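Local structure of acid phosphatase (Mycobacterium tuberculosis, 2A6P) at residues 10-15 with 55-60; 61-66 with 145-150. The protein removes phosphate from a broad range of phosphate monoesters, phosphorylated sugars among them, and can serve as a fructose-1,6-bisphosphatase in gluconeogenesis. All coordinates share one frame; numbering follows the deposited sequence.

Interaction 1 (10-15 with 55-60); sequences NHRLLL and LELDDP
The imidazole of H11 meets D58 at its edge, where NE2 donates a hydrogen bond of 3.0 Å to OD2 of D58 and CB of the same aspartate lies in the ring plane. Ring and carboxylate are turned 31° against each other, and NE2 approaches OD2 from above the carboxylate plane, so the two groups are not coplanar; the bond itself is moderately bent, with an N-H...O angle of 150°. The guanidinium of R12 is likewise used at its edge: the carbonyl oxygen of L55 lies in its plane and accepts a nearly straight hydrogen bond from NH2 of R12 at 3.1 Å. A bend at chi3 (-61°) in the otherwise extended R12 chain brings NH2 to this carbonyl. The same NH2 passes 3.2 Å from CD2 of L57, whose side chain crosses the arginine at about a right angle.

Beyond the arginine the contact becomes apolar. CD1 of L14 reaches L57 tip to tip, 3.6 Å from its CD2, and lies 3.7 Å from CD1 of L55, a side chain that runs past L14 in the opposite direction. At the polar end D58 is exposed and H11 partly so, while L14 at the other end is buried in the sheet. D146 lies between the two segments: its carboxylate accepts hydrogen bonds from the backbone N of R12 and of D58, tying both to the start of strand 147-151.

This is a surface contact at the N-terminal ends of inner strands of the mixed sheet in this alpha/beta fold, in which the loop leading from helix 39-53 into strand 61-64 closes over the entry to strand 13-17 of the histidine phosphatase fold, away from the annotated catalytic residues.

Interaction 2 (61-66 with 145-150); sequences IVICSP and RDVLFV
I61 to C64 pair in register with V147 to V150 as parallel strands, their axes 4.8 Å apart at closest approach and inclined by 20°. The ladder alternates in the parallel manner: N of I61 binds O of D146, O of I61 takes N of L148, and N and O of I63 bond to O of L148 and N of V150. The ladder runs on past the strand end to S65, whose N bonds to O of V150 at 3.0 Å. There S65 touches H152, the probable transition-state stabiliser, and V150 lies near H18, the inferred phosphohistidine nucleophile.

On one face of the sheet, CG2 of I61 and CG2 of V147 lie side by side at 3.7 Å, and CB of I63 packs 3.9 Å from CD1 of F149. On the other, CG1 of V62 sits 4.0 Å from CG2 of V150, the V62 side chain lies alongside that of L148, CG2 meeting CD2, and SG of C64 approaches CB of V150 at 3.9 Å. Before the strand, R145 lays one guanidinium face over I61, with CB of I61 3.7 Å above the centre of the plane; NE of R145 donates a hydrogen bond to O of D59.

Main-chain N-H and C=O groups thus satisfy one another across this buried interface and fix its register, while almost wholly apolar side chains pack on both faces.

How the interactions relate
Interaction 2 belongs to the core, with ten of its eleven touching residues buried, whereas interaction 1 is a surface contact with one buried residue among seven. Their centres are 10 Å apart and they meet directly: strands 13-17 and 147-151 are neighbours in one sheet, N of L14 probably bonds to O of V147, and the loop 55-60 runs straight into strand 61-64. Strand 147-151 lies between strands 13-17 and 61-64. The chemistry follows the place in the fold. Side-chain polar groups and a few leucine methyls join strand entry to loop in interaction 1; regular backbone pairing and apolar packing dominate interaction 2.

Interaction 1 (10-15 with 55-60)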
loop_
_atom_site.group_PDB
_atom_site.type_symbol
_atom_site.label_atom_id
_atom_site.label_comp_id
_atom_site.label_asym_id
_atom_site.label_seq_id
_atom_site.Cartn_x
_atom_site.Cartn_y
_atom_site.Cartn_z
ATOM N N ASN A 10 15.065 -10.908 -6.739
ATOM C CA ASN A 10 15.772 -10.297 -5.635
ATOM C C ASN A 10 15.753 -8.773 -5.772
ATOM O O ASN A 10 16.427 -8.077 -5.009
ATOM C CB ASN A 10 17.214 -10.813 -5.634
ATOM C CG ASN A 10 17.287 -12.326 -5.746
ATOM O OD1 ASN A 10 18.230 -12.882 -6.325
ATOM N ND2 ASN A 10 16.290 -13.003 -5.185
ATOM N N HIS A 11 14.989 -8.257 -6.738
ATOM C CA HIS A 11 14.906 -6.807 -6.945
ATOM C C HIS A 11 13.511 -6.200 -6.799
ATOM O O HIS A 11 12.518 -6.924 -6.668
ATOM C CB HIS A 11 15.508 -6.421 -8.296
ATOM C CG HIS A 11 16.996 -6.565 -8.338
ATOM N ND1 HIS A 11 17.621 -7.707 -8.793
ATOM C CD2 HIS A 11 17.977 -5.758 -7.870
ATOM C CE1 HIS A 11 18.923 -7.600 -8.595
ATOM N NE2 HIS A 11 19.165 -6.428 -8.035
ATOM N N ARG A 12 13.450 -4.866 -6.828
ATOM C CA ARG A 12 12.196 -4.135 -6.648
ATOM C C ARG A 12 11.884 -3.071 -7.698
ATOM O O ARG A 12 12.776 -2.529 -8.346
ATOM C CB ARG A 12 12.197 -3.431 -5.286
ATOM C CG ARG A 12 12.325 -4.319 -4.075
ATOM C CD ARG A 12 12.721 -3.487 -2.857
ATOM N NE ARG A 12 14.017 -2.836 -3.061
ATOM C CZ ARG A 12 14.606 -2.017 -2.191
ATOM N NH1 ARG A 12 14.022 -1.730 -1.030
ATOM N NH2 ARG A 12 15.786 -1.481 -2.487
ATOM N N LEU A 13 10.597 -2.763 -7.834
ATOM C CA LEU A 13 10.130 -1.726 -8.755
ATOM C C LEU A 13 9.600 -0.585 -7.881
ATOM O O LEU A 13 8.625 -0.767 -7.150
ATOM C CB LEU A 13 9.001 -2.256 -9.651
ATOM C CG LEU A 13 8.167 -1.212 -10.413
ATOM C CD1 LEU A 13 9.059 -0.395 -11.348
ATOM C CD2 LEU A 13 7.070 -1.902 -11.194
ATOM N N LEU A 14 10.248 0.572 -7.918
ATOM C CA LEU A 14 9.769 1.686 -7.109
ATOM C C LEU A 14 9.114 2.695 -8.034
ATOM O O LEU A 14 9.511 2.832 -9.190
ATOM C CB LEU A 14 10.906 2.384 -6.352
ATOM C CG LEU A 14 12.145 1.699 -5.755
ATOM C CD1 LEU A 14 12.440 2.367 -4.420
ATOM C CD2 LEU A 14 11.950 0.217 -5.567
ATOM N N LEU A 15 8.099 3.386 -7.533
ATOM C CA LEU A 15 7.420 4.407 -8.317
ATOM C C LEU A 15 7.387 5.682 -7.500
ATOM O O LEU A 15 7.101 5.649 -6.308
ATOM C CB LEU A 15 5.990 3.990 -8.662
ATOM C CG LEU A 15 5.868 2.709 -9.484
ATOM C CD1 LEU A 15 5.866 1.488 -8.562
ATOM C CD2 LEU A 15 4.591 2.771 -10.278
ATOM N N LEU A 55 16.990 3.941 0.933
ATOM C CA LEU A 55 16.268 2.745 0.517
ATOM C C LEU A 55 17.250 1.694 -0.008
ATOM O O LEU A 55 16.851 0.588 -0.383
ATOM C CB LEU A 55 15.227 3.082 -0.556
ATOM C CG LEU A 55 13.967 3.774 -0.031
ATOM C CD1 LEU A 55 13.010 4.029 -1.178
ATOM C CD2 LEU A 55 13.295 2.894 1.013
ATOM N N GLU A 56 18.533 2.051 -0.017
ATOM C CA GLU A 56 19.593 1.162 -0.482
ATOM C C GLU A 56 19.214 0.450 -1.769
ATOM O O GLU A 56 19.018 -0.765 -1.785
ATOM C CB GLU A 56 19.942 0.136 0.606
ATOM C CG GLU A 56 20.585 0.766 1.845
ATOM C CD GLU A 56 21.123 -0.255 2.838
ATOM O OE1 GLU A 56 22.025 -1.048 2.463
ATOM O OE2 GLU A 56 20.647 -0.248 3.997
ATOM N N LEU A 57 19.115 1.224 -2.846
ATOM C CA LEU A 57 18.753 0.692 -4.154
ATOM C C LEU A 57 19.968 0.130 -4.897
ATOM O O LEU A 57 21.061 0.697 -4.853
ATOM C CB LEU A 57 18.084 1.789 -4.982
ATOM C CG LEU A 57 16.933 2.501 -4.268
ATOM C CD1 LEU A 57 16.309 3.528 -5.204
ATOM C CD2 LEU A 57 15.898 1.478 -3.819
ATOM N N ASP A 58 19.757 -0.982 -5.591
ATOM C CA ASP A 58 20.819 -1.643 -6.329
ATOM C C ASP A 58 20.991 -1.130 -7.760
ATOM O O ASP A 58 20.205 -1.465 -8.650
ATOM C CB ASP A 58 20.557 -3.151 -6.354
ATOM C CG ASP A 58 21.730 -3.934 -6.886
ATOM O OD1 ASP A 58 22.806 -3.860 -6.263
ATOM O OD2 ASP A 58 21.588 -4.621 -7.918
ATOM N N ASP A 59 22.028 -0.324 -7.966
ATOM C CA ASP A 59 22.343 0.223 -9.286
ATOM C C ASP A 59 21.063 0.424 -10.105
ATOM O O ASP A 59 20.901 -0.151 -11.179
ATOM C CB ASP A 59 23.305 -0.730 -10.004
ATOM C CG ASP A 59 23.767 -0.198 -11.349
ATOM O OD1 ASP A 59 24.045 1.024 -11.448
ATOM O OD2 ASP A 59 23.864 -1.010 -12.299
ATOM N N PRO A 60 20.144 1.264 -9.599
ATOM C CA PRO A 60 18.841 1.619 -10.175
ATOM C C PRO A 60 18.815 2.209 -11.584
ATOM O O PRO A 60 19.600 3.107 -11.911
ATOM C CB PRO A 60 18.283 2.637 -9.177
ATOM C CG PRO A 60 19.059 2.411 -7.945
ATOM C CD PRO A 60 20.421 2.106 -8.423
#

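Interaction 2 (61-66 with 145-150)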
loop_
_atom_site.group_PDB
_atom_site.type_symbol
_atom_site.label_atom_id
_atom_site.label_comp_id
_atom_site.label_asym_id
_atom_site.label_seq_id
_atom_site.Cartn_x
_atom_site.Cartn_y
_atom_site.Cartn_z
ATOM N N ILE A 61 17.906 1.706 -12.419
ATOM C CA ILE A 61 17.740 2.273 -13.748
ATOM C C ILE A 61 16.500 3.156 -13.585
ATOM O O ILE A 61 15.433 2.678 -13.185
ATOM C CB ILE A 61 17.498 1.202 -14.844
ATOM C CG1 ILE A 61 17.242 1.904 -16.187
ATOM C CG2 ILE A 61 16.355 0.299 -14.455
ATOM C CD1 ILE A 61 17.007 0.955 -17.358
ATOM N N VAL A 62 16.658 4.448 -13.859
ATOM C CA VAL A 62 15.569 5.415 -13.713
ATOM C C VAL A 62 14.896 5.804 -15.028
ATOM O O VAL A 62 15.540 6.339 -15.942
ATOM C CB VAL A 62 16.075 6.703 -13.021
ATOM C CG1 VAL A 62 14.928 7.676 -12.827
ATOM C CG2 VAL A 62 16.736 6.354 -11.674
ATOM N N ILE A 63 13.596 5.523 -15.106
ATOM C CA ILE A 63 12.775 5.831 -16.269
ATOM C C ILE A 63 11.850 6.967 -15.838
ATOM O O ILE A 63 11.215 6.886 -14.778
ATOM C CB ILE A 63 11.947 4.599 -16.706
ATOM C CG1 ILE A 63 12.878 3.453 -17.122
ATOM C CG2 ILE A 63 11.086 4.950 -17.913
ATOM C CD1 ILE A 63 13.675 2.854 -15.998
ATOM N N CYS A 64 11.755 8.012 -16.656
ATOM C CA CYS A 64 10.960 9.188 -16.298
ATOM C C CYS A 64 9.940 9.644 -17.346
ATOM O O CYS A 64 10.161 9.494 -18.541
ATOM C CB CYS A 64 11.927 10.352 -15.987
ATOM S SG CYS A 64 11.220 11.874 -15.264
ATOM N N SER A 65 8.824 10.205 -16.883
ATOM C CA SER A 65 7.792 10.720 -17.778
ATOM C C SER A 65 8.338 12.008 -18.430
ATOM O O SER A 65 9.089 12.779 -17.802
ATOM C CB SER A 65 6.521 11.031 -16.997
ATOM O OG SER A 65 5.646 11.826 -17.778
ATOM N N PRO A 66 7.955 12.269 -19.685
ATOM C CA PRO A 66 8.413 13.453 -20.427
ATOM C C PRO A 66 7.991 14.824 -19.905
ATOM O O PRO A 66 8.602 15.827 -20.261
ATOM C CB PRO A 66 7.873 13.202 -21.839
ATOM C CG PRO A 66 7.754 11.699 -21.907
ATOM C CD PRO A 66 7.182 11.376 -20.559
ATOM N N ARG A 145 19.003 -5.530 -11.669
ATOM C CA ARG A 145 19.011 -4.293 -10.885
ATOM C C ARG A 145 17.601 -3.837 -10.475
ATOM O O ARG A 145 16.594 -4.398 -10.935
ATOM C CB ARG A 145 19.690 -3.178 -11.702
ATOM C CG ARG A 145 18.924 -2.792 -12.987
ATOM C CD ARG A 145 19.804 -2.117 -14.051
ATOM N NE ARG A 145 20.395 -0.860 -13.596
ATOM C CZ ARG A 145 21.051 -0.008 -14.381
ATOM N NH1 ARG A 145 21.200 -0.276 -15.673
ATOM N NH2 ARG A 145 21.563 1.113 -13.877
ATOM N N ASP A 146 17.545 -2.825 -9.606
ATOM C CA ASP A 146 16.276 -2.255 -9.157
ATOM C C ASP A 146 15.800 -1.252 -10.208
ATOM O O ASP A 146 16.616 -0.666 -10.928
ATOM C CB ASP A 146 16.434 -1.539 -7.809
ATOM C CG ASP A 146 16.549 -2.510 -6.635
ATOM O OD1 ASP A 146 15.940 -3.601 -6.690
ATOM O OD2 ASP A 146 17.237 -2.173 -5.647
ATOM N N VAL A 147 14.483 -1.057 -10.292
ATOM C CA VAL A 147 13.878 -0.127 -11.260
ATOM C C VAL A 147 13.083 1.003 -10.589
ATOM O O VAL A 147 12.334 0.765 -9.643
ATOM C CB VAL A 147 12.926 -0.887 -12.237
ATOM C CG1 VAL A 147 12.203 0.098 -13.147
ATOM C CG2 VAL A 147 13.724 -1.891 -13.066
ATOM N N LEU A 148 13.252 2.230 -11.084
ATOM C CA LEU A 148 12.536 3.384 -10.539
ATOM C C LEU A 148 11.783 4.180 -11.610
ATOM O O LEU A 148 12.383 4.700 -12.554
ATOM C CB LEU A 148 13.503 4.319 -9.797
ATOM C CG LEU A 148 12.932 5.673 -9.336
ATOM C CD1 LEU A 148 11.763 5.461 -8.406
ATOM C CD2 LEU A 148 14.006 6.478 -8.637
ATOM N N PHE A 149 10.465 4.263 -11.458
ATOM C CA PHE A 149 9.640 5.018 -12.390
ATOM C C PHE A 149 9.301 6.347 -11.749
ATOM O O PHE A 149 8.797 6.375 -10.619
ATOM C CB PHE A 149 8.298 4.315 -12.670
ATOM C CG PHE A 149 8.383 3.085 -13.545
ATOM C CD1 PHE A 149 9.542 2.762 -14.247
ATOM C CD2 PHE A 149 7.258 2.274 -13.706
ATOM C CE1 PHE A 149 9.580 1.642 -15.104
ATOM C CE2 PHE A 149 7.281 1.160 -14.554
ATOM C CZ PHE A 149 8.447 0.842 -15.257
ATOM N N VAL A 150 9.570 7.449 -12.447
ATOM C CA VAL A 150 9.187 8.769 -11.937
ATOM C C VAL A 150 8.016 9.092 -12.865
ATOM O O VAL A 150 8.215 9.355 -14.054
ATOM C CB VAL A 150 10.306 9.787 -12.107
ATOM C CG1 VAL A 150 9.846 11.171 -11.594
ATOM C CG2 VAL A 150 11.546 9.293 -11.366
#